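Local coordinates for probable nitrite reductase [nad(p)h] small subunit NIRD (Mycobacterium tuberculosis, PDB 4AIV), which associates with NirB as the Rieske-like small subunit of NADH-dependent nitrite reductase and is probably required for reduction of nitrite to ammonium, at residues 38-43 and 63-68. Sequence-based numbering, arbitrary orientation.
Sequences FRLDDG and GIVGDR
Val-65 sets one methyl against Phe-38 and the other against Leu-40, a compact example of how a beta-branched residue can bridge the end of a strand in another sheet and the loop residue two positions on. Its CG2 approaches one ortho-meta side of the phenyl ring obliquely, 3.4 Å from Phe-38 CD2 and 3.8 Å from Phe-38 CE2. The two side chains run past each other in opposite senses. Phe-38 carries its ring anti to the carbonyl carbon (chi1 -56°), and the far end of that same side extends to the carbonyl of Gly-63, whose O lies near the ring plane, 4.0 Å from Phe-38 CE2. The other branch of Val-65, CG1, stands anti to the backbone N (chi1 174°) and meets Leu-40 CD2 at 3.7 Å. Leu-40 brings only this methyl to the contact, reaching it at an angle. Beyond it a type I turn is closed by the hydrogen bond from Gly-43 N to Leu-40 O. Apart from the Gly-63 carbonyl the contact is apolar, and the backbones stay apart, with Phe-38 and Val-65 CA atoms 8.2 Å from each other. Consistent with the two-part build of a Rieske-like domain, it joins the end of strand 34-39, in the six-stranded antiparallel sheet, to strand 64-68 at the border of the small three-stranded one. Strand 71-75 adds Val-74 against Phe-38 and Ala-72 against Leu-40.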
# COMPACT_ATOMS: atom_id res chain seq x y z
N PHE A 38 -3.86 2.32 -0.83
CA PHE A 38 -5.06 1.96 -1.58
C PHE A 38 -6.26 1.75 -0.63
O PHE A 38 -6.12 1.12 0.42
CB PHE A 38 -4.85 0.64 -2.33
CG PHE A 38 -3.66 0.64 -3.26
CD1 PHE A 38 -2.39 0.30 -2.79
CD2 PHE A 38 -3.81 0.94 -4.61
CE1 PHE A 38 -1.30 0.27 -3.66
CE2 PHE A 38 -2.72 0.91 -5.48
CZ PHE A 38 -1.47 0.58 -5.00
N ARG A 39 -7.43 2.24 -1.03
CA ARG A 39 -8.69 1.84 -0.41
C ARG A 39 -9.38 0.81 -1.32
O ARG A 39 -9.43 0.98 -2.54
CB ARG A 39 -9.58 3.06 -0.17
CG ARG A 39 -11.06 2.78 0.01
CD ARG A 39 -11.82 4.07 0.29
NE ARG A 39 -13.27 3.88 0.31
CZ ARG A 39 -14.16 4.85 0.49
NH1 ARG A 39 -13.76 6.10 0.69
NH2 ARG A 39 -15.45 4.57 0.49
N LEU A 40 -9.91 -0.26 -0.73
CA LEU A 40 -10.59 -1.29 -1.52
C LEU A 40 -12.11 -1.18 -1.39
O LEU A 40 -12.62 -0.46 -0.52
CB LEU A 40 -10.15 -2.69 -1.08
CG LEU A 40 -8.64 -2.95 -1.04
CD1 LEU A 40 -8.36 -4.41 -0.70
CD2 LEU A 40 -7.97 -2.57 -2.36
N ASP A 41 -12.83 -1.91 -2.24
CA ASP A 41 -14.30 -1.92 -2.20
C ASP A 41 -14.87 -2.37 -0.86
O ASP A 41 -15.93 -1.88 -0.46
CB ASP A 41 -14.87 -2.79 -3.32
CG ASP A 41 -14.78 -2.11 -4.67
OD1 ASP A 41 -14.66 -0.85 -4.71
OD2 ASP A 41 -14.81 -2.82 -5.70
N ASP A 42 -14.18 -3.28 -0.17
CA ASP A 42 -14.65 -3.72 1.15
C ASP A 42 -14.41 -2.67 2.25
O ASP A 42 -14.70 -2.91 3.42
CB ASP A 42 -14.05 -5.09 1.53
CG ASP A 42 -12.58 -5.00 2.01
OD1 ASP A 42 -11.93 -3.93 1.88
OD2 ASP A 42 -12.08 -6.03 2.52
N GLY A 43 -13.88 -1.52 1.85
CA GLY A 43 -13.66 -0.41 2.77
C GLY A 43 -12.26 -0.33 3.37
O GLY A 43 -11.87 0.71 3.91
N GLY A 63 -0.27 1.38 -9.70
CA GLY A 63 -0.58 0.02 -10.10
C GLY A 63 -2.07 -0.28 -10.08
O GLY A 63 -2.86 0.45 -9.46
N ILE A 64 -2.46 -1.36 -10.75
CA ILE A 64 -3.87 -1.72 -10.85
C ILE A 64 -4.25 -2.75 -9.80
O ILE A 64 -3.65 -3.83 -9.71
CB ILE A 64 -4.23 -2.22 -12.25
CG1 ILE A 64 -4.03 -1.08 -13.27
CG2 ILE A 64 -5.66 -2.75 -12.29
CD1 ILE A 64 -3.70 -1.57 -14.67
N VAL A 65 -5.25 -2.41 -8.99
CA VAL A 65 -5.69 -3.28 -7.91
C VAL A 65 -6.55 -4.40 -8.46
O VAL A 65 -7.42 -4.17 -9.29
CB VAL A 65 -6.48 -2.49 -6.86
CG1 VAL A 65 -7.07 -3.44 -5.80
CG2 VAL A 65 -5.58 -1.45 -6.23
N GLY A 66 -6.31 -5.63 -8.00
CA GLY A 66 -7.09 -6.76 -8.45
C GLY A 66 -7.15 -7.88 -7.43
O GLY A 66 -6.81 -7.69 -6.25
N ASP A 67 -7.58 -9.05 -7.89
CA ASP A 67 -7.64 -10.24 -7.05
C ASP A 67 -6.89 -11.41 -7.69
O ASP A 67 -6.86 -11.56 -8.91
CB ASP A 67 -9.09 -10.64 -6.80
CG ASP A 67 -9.77 -9.74 -5.80
OD1 ASP A 67 -9.18 -9.48 -4.73
OD2 ASP A 67 -10.90 -9.30 -6.08
N ARG A 68 -6.29 -12.22 -6.84
CA ARG A 68 -5.62 -13.44 -7.27
C ARG A 68 -6.12 -14.53 -6.34
O ARG A 68 -5.74 -14.58 -5.17
CB ARG A 68 -4.10 -13.29 -7.16
CG ARG A 68 -3.30 -14.59 -7.31
CD ARG A 68 -3.16 -15.02 -8.76
NE ARG A 68 -2.58 -13.98 -9.61
CZ ARG A 68 -1.27 -13.76 -9.76
NH1 ARG A 68 -0.39 -14.51 -9.11
NH2 ARG A 68 -0.86 -12.79 -10.56